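Side-chain contacts in aminopeptidase C (PDB 4K7C), which probably removes amino acids from the N-terminal ends of peptides as a cysteine aminopeptidase of the papain-like C1 family: residues A[110-115]-A[202-207]; A[121-126]-A[186-191]. One frame throughout, in Å; residues are numbered along the deposited sequence.

Interaction 1 of 2, residues A[110-115]-A[202-207]; sequences YFYENV and AAKQKM
In Lys204 the first torsion (chi1 -167°) puts CG opposite the backbone N, and a bend at chi3 carries the chain past the Tyr112 ring to Glu113; Tyr112, with CG anti to the carbonyl carbon instead, sends its ring across to meet it and Met207. Lys204 CG lies 3.7 Å from Tyr112 CD2, approaching the ring obliquely. Farther out, Lys204 NZ donates to Glu113 OE2 at 2.7 Å in a salt bridge, meeting the oxygen on its anti side and 20° out of the carboxylate plane. NZ also bonds to Asn109 OD1 and to the backbone O of Ser2 of the second subunit. The two segments belong to nearly antiparallel helices (150°), and the segment axes come within 11.4 Å at their closest, a gap spanned by these long side chains. Shortened to an alanine here, the side chain is likely to leave Glu113 without its charged mate and part of the Tyr112 ring uncovered. On the selenomethionine Met207, SE sits over one face of that ring, 4.3 Å from its centroid and offset toward the rim, a Met-aromatic contact. Met207 CB comes 3.5 Å from Tyr112 OH, which is hydrogen-bonded to Asp211, one turn farther along helix 197-219.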
loop_
_atom_site.group_PDB
_atom_site.type_symbol
_atom_site.label_atom_id
_atom_site.label_comp_id
_atom_site.label_asym_id
_atom_site.label_seq_id
_atom_site.Cartn_x
_atom_site.Cartn_y
_atom_site.Cartn_z
ATOM N N TYR A 110 34.959 -27.492 8.011
ATOM C CA TYR A 110 34.352 -28.826 7.871
ATOM C C TYR A 110 34.298 -29.323 6.446
ATOM O O TYR A 110 34.756 -30.429 6.178
ATOM C CB TYR A 110 32.967 -28.906 8.568
ATOM C CG TYR A 110 32.610 -30.281 9.053
ATOM C CD1 TYR A 110 32.859 -30.637 10.356
ATOM C CD2 TYR A 110 32.005 -31.211 8.245
ATOM C CE1 TYR A 110 32.538 -31.861 10.860
ATOM C CE2 TYR A 110 31.690 -32.475 8.751
ATOM C CZ TYR A 110 31.985 -32.791 10.047
ATOM O OH TYR A 110 31.682 -34.008 10.619
ATOM N N PHE A 111 33.839 -28.470 5.519
ATOM C CA PHE A 111 33.788 -28.781 4.117
ATOM C C PHE A 111 35.193 -29.092 3.551
ATOM O O PHE A 111 35.375 -30.071 2.833
ATOM C CB PHE A 111 33.130 -27.621 3.347
ATOM C CG PHE A 111 33.185 -27.782 1.855
ATOM C CD1 PHE A 111 32.235 -28.533 1.170
ATOM C CD2 PHE A 111 34.148 -27.111 1.136
ATOM C CE1 PHE A 111 32.326 -28.640 -0.219
ATOM C CE2 PHE A 111 34.276 -27.234 -0.206
ATOM C CZ PHE A 111 33.336 -27.997 -0.922
ATOM N N TYR A 112 36.177 -28.271 3.878
ATOM C CA TYR A 112 37.521 -28.485 3.345
ATOM C C TYR A 112 38.043 -29.845 3.833
ATOM O O TYR A 112 38.742 -30.558 3.088
ATOM C CB TYR A 112 38.460 -27.402 3.765
ATOM C CG TYR A 112 38.157 -26.029 3.249
ATOM C CD1 TYR A 112 37.656 -25.812 1.959
ATOM C CD2 TYR A 112 38.413 -24.893 4.035
ATOM C CE1 TYR A 112 37.440 -24.530 1.443
ATOM C CE2 TYR A 112 38.205 -23.604 3.542
ATOM C CZ TYR A 112 37.671 -23.396 2.270
ATOM O OH TYR A 112 37.435 -22.118 1.725
ATOM N N GLU A 113 37.773 -30.176 5.071
ATOM C CA GLU A 113 38.282 -31.433 5.638
ATOM C C GLU A 113 37.566 -32.603 4.951
ATOM O O GLU A 113 38.173 -33.677 4.692
ATOM C CB GLU A 113 38.142 -31.464 7.168
ATOM C CG GLU A 113 39.156 -30.555 7.870
ATOM C CD GLU A 113 40.585 -31.028 7.636
ATOM O OE1 GLU A 113 40.750 -32.294 7.647
ATOM O OE2 GLU A 113 41.498 -30.188 7.436
ATOM N N ASN A 114 36.290 -32.421 4.649
ATOM C CA ASN A 114 35.548 -33.455 3.879
ATOM C C ASN A 114 36.048 -33.646 2.471
ATOM O O ASN A 114 36.122 -34.802 1.968
ATOM C CB ASN A 114 34.031 -33.219 3.922
ATOM C CG ASN A 114 33.414 -33.719 5.213
ATOM O OD1 ASN A 114 33.954 -34.606 5.859
ATOM N ND2 ASN A 114 32.253 -33.160 5.605
ATOM N N VAL A 115 36.426 -32.551 1.817
ATOM C CA VAL A 115 36.992 -32.593 0.527
ATOM C C VAL A 115 38.370 -33.299 0.547
ATOM O O VAL A 115 38.680 -34.103 -0.376
ATOM C CB VAL A 115 37.229 -31.165 -0.051
ATOM C CG1 VAL A 115 38.019 -31.212 -1.302
ATOM C CG2 VAL A 115 35.871 -30.511 -0.388
ATOM N N ALA A 202 48.706 -25.042 4.818
ATOM C CA ALA A 202 48.939 -23.613 4.546
ATOM C C ALA A 202 47.873 -23.058 3.550
ATOM O O ALA A 202 47.402 -21.926 3.656
ATOM C CB ALA A 202 50.285 -23.417 3.897
ATOM N N ALA A 203 47.581 -23.876 2.548
ATOM C CA ALA A 203 46.596 -23.496 1.559
ATOM C C ALA A 203 45.224 -23.297 2.273
ATOM O O ALA A 203 44.468 -22.293 2.018
ATOM C CB ALA A 203 46.489 -24.633 0.524
ATOM N N LYS A 204 44.859 -24.275 3.066
ATOM C CA LYS A 204 43.585 -24.250 3.810
ATOM C C LYS A 204 43.543 -22.996 4.680
ATOM O O LYS A 204 42.554 -22.361 4.777
ATOM C CB LYS A 204 43.348 -25.524 4.617
ATOM C CG LYS A 204 41.917 -25.592 5.083
ATOM C CD LYS A 204 41.514 -26.695 6.055
ATOM C CE LYS A 204 42.348 -26.678 7.328
ATOM N NZ LYS A 204 41.703 -27.622 8.238
ATOM N N GLN A 205 44.643 -22.653 5.365
ATOM C CA GLN A 205 44.646 -21.439 6.201
ATOM C C GLN A 205 44.438 -20.146 5.411
ATOM O O GLN A 205 43.791 -19.267 5.885
ATOM C CB GLN A 205 45.936 -21.394 7.078
ATOM C CG GLN A 205 45.903 -22.585 8.051
ATOM C CD GLN A 205 44.712 -22.462 9.063
ATOM O OE1 GLN A 205 44.471 -21.373 9.562
ATOM N NE2 GLN A 205 43.999 -23.526 9.334
ATOM N N LYS A 206 44.979 -20.043 4.205
ATOM C CA LYS A 206 44.791 -18.881 3.383
ATOM C C LYS A 206 43.291 -18.835 2.961
ATOM O O LYS A 206 42.703 -17.741 3.009
ATOM C CB LYS A 206 45.734 -18.911 2.180
ATOM C CG LYS A 206 45.437 -17.895 1.070
ATOM C CD LYS A 206 45.797 -18.358 -0.364
ATOM C CE LYS A 206 44.820 -17.850 -1.474
ATOM N NZ LYS A 206 43.629 -18.744 -1.735
HETATM N N MSE A 207 42.737 -19.996 2.609
HETATM C CA MSE A 207 41.292 -20.132 2.179
HETATM C C MSE A 207 40.384 -19.672 3.303
HETATM O O MSE A 207 39.455 -18.864 3.086
HETATM C CB MSE A 207 40.918 -21.545 1.829
HETATM C CG MSE A 207 41.681 -21.977 0.587
HETATM SE SE MSE A 207 41.490 -23.936 0.428
HETATM C CE MSE A 207 42.621 -23.890 -1.151
#

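Interaction 2 of 2, residues A[121-126]-A[186-191]; sequences QPLDSR and TLRKLV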
loop_
_atom_site.group_PDB
_atom_site.type_symbol
_atom_site.label_atom_id
_atom_site.label_comp_id
_atom_site.label_asym_id
_atom_site.label_seq_id
_atom_site.Cartn_x
_atom_site.Cartn_y
_atom_site.Cartn_z
ATOM N N GLN A 121 38.709 -40.076 -4.079
ATOM C CA GLN A 121 37.525 -40.681 -4.648
ATOM C C GLN A 121 37.085 -39.902 -5.873
ATOM O O GLN A 121 37.319 -38.688 -6.013
ATOM C CB GLN A 121 36.387 -40.762 -3.603
ATOM C CG GLN A 121 36.735 -41.580 -2.359
ATOM C CD GLN A 121 35.749 -41.331 -1.211
ATOM O OE1 GLN A 121 34.582 -41.010 -1.447
ATOM N NE2 GLN A 121 36.212 -41.472 0.036
ATOM N N PRO A 122 36.475 -40.595 -6.827
ATOM C CA PRO A 122 36.084 -39.917 -8.046
ATOM C C PRO A 122 35.156 -38.738 -7.753
ATOM O O PRO A 122 34.273 -38.831 -6.859
ATOM C CB PRO A 122 35.361 -41.016 -8.844
ATOM C CG PRO A 122 35.881 -42.292 -8.268
ATOM C CD PRO A 122 36.065 -42.006 -6.808
ATOM N N LEU A 123 35.328 -37.690 -8.537
ATOM C CA LEU A 123 34.473 -36.491 -8.486
ATOM C C LEU A 123 32.963 -36.752 -8.655
ATOM O O LEU A 123 32.134 -36.067 -8.024
ATOM C CB LEU A 123 34.956 -35.511 -9.532
ATOM C CG LEU A 123 34.686 -34.016 -9.454
ATOM C CD1 LEU A 123 35.138 -33.372 -8.106
ATOM C CD2 LEU A 123 35.340 -33.329 -10.649
ATOM N N ASP A 124 32.637 -37.713 -9.538
ATOM C CA ASP A 124 31.274 -38.148 -9.763
ATOM C C ASP A 124 30.743 -39.236 -8.818
ATOM O O ASP A 124 29.609 -39.785 -9.021
ATOM C CB ASP A 124 31.097 -38.593 -11.277
ATOM C CG ASP A 124 31.933 -39.845 -11.684
ATOM O OD1 ASP A 124 32.576 -40.522 -10.855
ATOM O OD2 ASP A 124 31.987 -40.112 -12.898
ATOM N N SER A 125 31.539 -39.591 -7.797
ATOM C CA SER A 125 31.064 -40.555 -6.809
ATOM C C SER A 125 29.924 -39.932 -5.968
ATOM O O SER A 125 29.821 -38.772 -5.837
ATOM C CB SER A 125 32.201 -41.033 -5.935
ATOM O OG SER A 125 32.715 -39.982 -5.129
ATOM N N ARG A 126 29.034 -40.751 -5.461
ATOM C CA ARG A 126 27.891 -40.270 -4.746
ATOM C C ARG A 126 28.256 -39.366 -3.553
ATOM O O ARG A 126 27.620 -38.327 -3.334
ATOM C CB ARG A 126 27.052 -41.439 -4.316
ATOM C CG ARG A 126 25.643 -41.038 -3.874
ATOM C CD ARG A 126 24.836 -42.276 -3.586
ATOM N NE ARG A 126 23.506 -41.905 -3.160
ATOM C CZ ARG A 126 22.578 -42.766 -2.811
ATOM N NH1 ARG A 126 22.842 -44.076 -2.738
ATOM N NH2 ARG A 126 21.410 -42.328 -2.456
ATOM N N THR A 186 41.092 -26.705 -5.877
ATOM C CA THR A 186 42.481 -26.477 -5.532
ATOM C C THR A 186 42.922 -27.590 -4.563
ATOM O O THR A 186 44.010 -28.173 -4.721
ATOM C CB THR A 186 42.643 -25.118 -4.827
ATOM O OG1 THR A 186 42.193 -24.057 -5.699
ATOM C CG2 THR A 186 44.035 -24.864 -4.440
ATOM N N LEU A 187 42.085 -27.911 -3.604
ATOM C CA LEU A 187 42.398 -28.952 -2.593
ATOM C C LEU A 187 42.549 -30.354 -3.215
ATOM O O LEU A 187 43.554 -31.117 -2.924
ATOM C CB LEU A 187 41.410 -28.989 -1.438
ATOM C CG LEU A 187 41.366 -27.800 -0.448
ATOM C CD1 LEU A 187 40.181 -27.989 0.505
ATOM C CD2 LEU A 187 42.643 -27.676 0.340
ATOM N N ARG A 188 41.614 -30.726 -4.106
ATOM C CA ARG A 188 41.768 -32.002 -4.842
ATOM C C ARG A 188 43.038 -32.054 -5.687
ATOM O O ARG A 188 43.713 -33.132 -5.775
ATOM C CB ARG A 188 40.487 -32.378 -5.663
ATOM C CG ARG A 188 39.266 -32.700 -4.778
ATOM C CD ARG A 188 37.975 -33.073 -5.560
ATOM N NE ARG A 188 38.172 -34.191 -6.509
ATOM C CZ ARG A 188 37.969 -35.465 -6.237
ATOM N NH1 ARG A 188 37.506 -35.835 -5.072
ATOM N NH2 ARG A 188 38.190 -36.407 -7.187
ATOM N N LYS A 189 43.357 -30.944 -6.309
ATOM C CA LYS A 189 44.551 -30.825 -7.102
ATOM C C LYS A 189 45.833 -31.035 -6.260
ATOM O O LYS A 189 46.701 -31.819 -6.610
ATOM C CB LYS A 189 44.629 -29.470 -7.774
ATOM C CG LYS A 189 45.582 -29.606 -8.919
ATOM C CD LYS A 189 46.199 -28.366 -9.454
ATOM C CE LYS A 189 46.849 -28.787 -10.801
ATOM N NZ LYS A 189 48.242 -28.284 -10.847
ATOM N N LEU A 190 45.926 -30.331 -5.146
ATOM C CA LEU A 190 46.984 -30.546 -4.158
ATOM C C LEU A 190 47.131 -32.016 -3.770
ATOM O O LEU A 190 48.246 -32.525 -3.799
ATOM C CB LEU A 190 46.749 -29.682 -2.897
ATOM C CG LEU A 190 47.040 -28.191 -3.071
ATOM C CD1 LEU A 190 46.413 -27.402 -1.948
ATOM C CD2 LEU A 190 48.521 -27.861 -3.114
ATOM N N VAL A 191 46.048 -32.704 -3.429
ATOM C CA VAL A 191 46.144 -34.107 -3.079
ATOM C C VAL A 191 46.582 -34.926 -4.330
ATOM O O VAL A 191 47.408 -35.830 -4.192
ATOM C CB VAL A 191 44.852 -34.644 -2.543
ATOM C CG1 VAL A 191 44.901 -36.160 -2.390
ATOM C CG2 VAL A 191 44.474 -33.973 -1.238
#
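Arg188 reaches from segment 186-191 of helix 170-192 to the loop 121-126, its CB already directed at that loop. CG continues from CB anti to the carbonyl carbon, and the chain stays extended to CD, which packs 3.8 Å from Leu123 CD1. The bend at chi3 (55°) then turns the guanidinium group to bring its end onto the loop backbone. NE lies 3.5 Å from the same Leu123 CD1, while CZ lies 3.3 Å from Gln121 O, in front of the carbonyl. Both terminal nitrogens converge on that single oxygen: NH2 donates to Gln121 O at 2.7 Å and NH1 donates to Gln121 O at 3.0 Å. Neither bond is straight, the NH1 one being more bent (137° at its hydrogen). The acceptor is within 5° of the guanidinium plane; two bonds grip it, and the Leu123 methyl over one face helps hold that plane. The loop contains a type I beta turn from Pro122 to Ser125, closed by Ser125 N on Pro122 O; Ser125, at the N-cap position of helix 126-133, also donates OG to Pro122 O at 2.6 Å. NH1 has a weak further bond to Thr118 O. Tyr357 of the second subunit packs on both Leu123 and Arg188.

Overall arrangement
The two interactions lie about 13 Å apart, centre to centre, on the same side of the chain's centre, in a predominantly helical part of the protein. Along the chain the order is 110-115, 121-126, 186-191, 202-207, so interaction 2 falls wholly between the two halves of interaction 1. Helix 170-192, which carries 186-191, is followed by helix 197-219, which carries 202-207, and it packs against both helices of interaction 1: Leu187 touches Tyr112 and Met207, and Leu190 touches Ala203. Helices 96-117, 170-192 and 197-219 are thereby packed together, with the loop before helix 126-133 tied alongside. Both contacts also touch the second subunit, so this helical region contributes to the assembly of six chains.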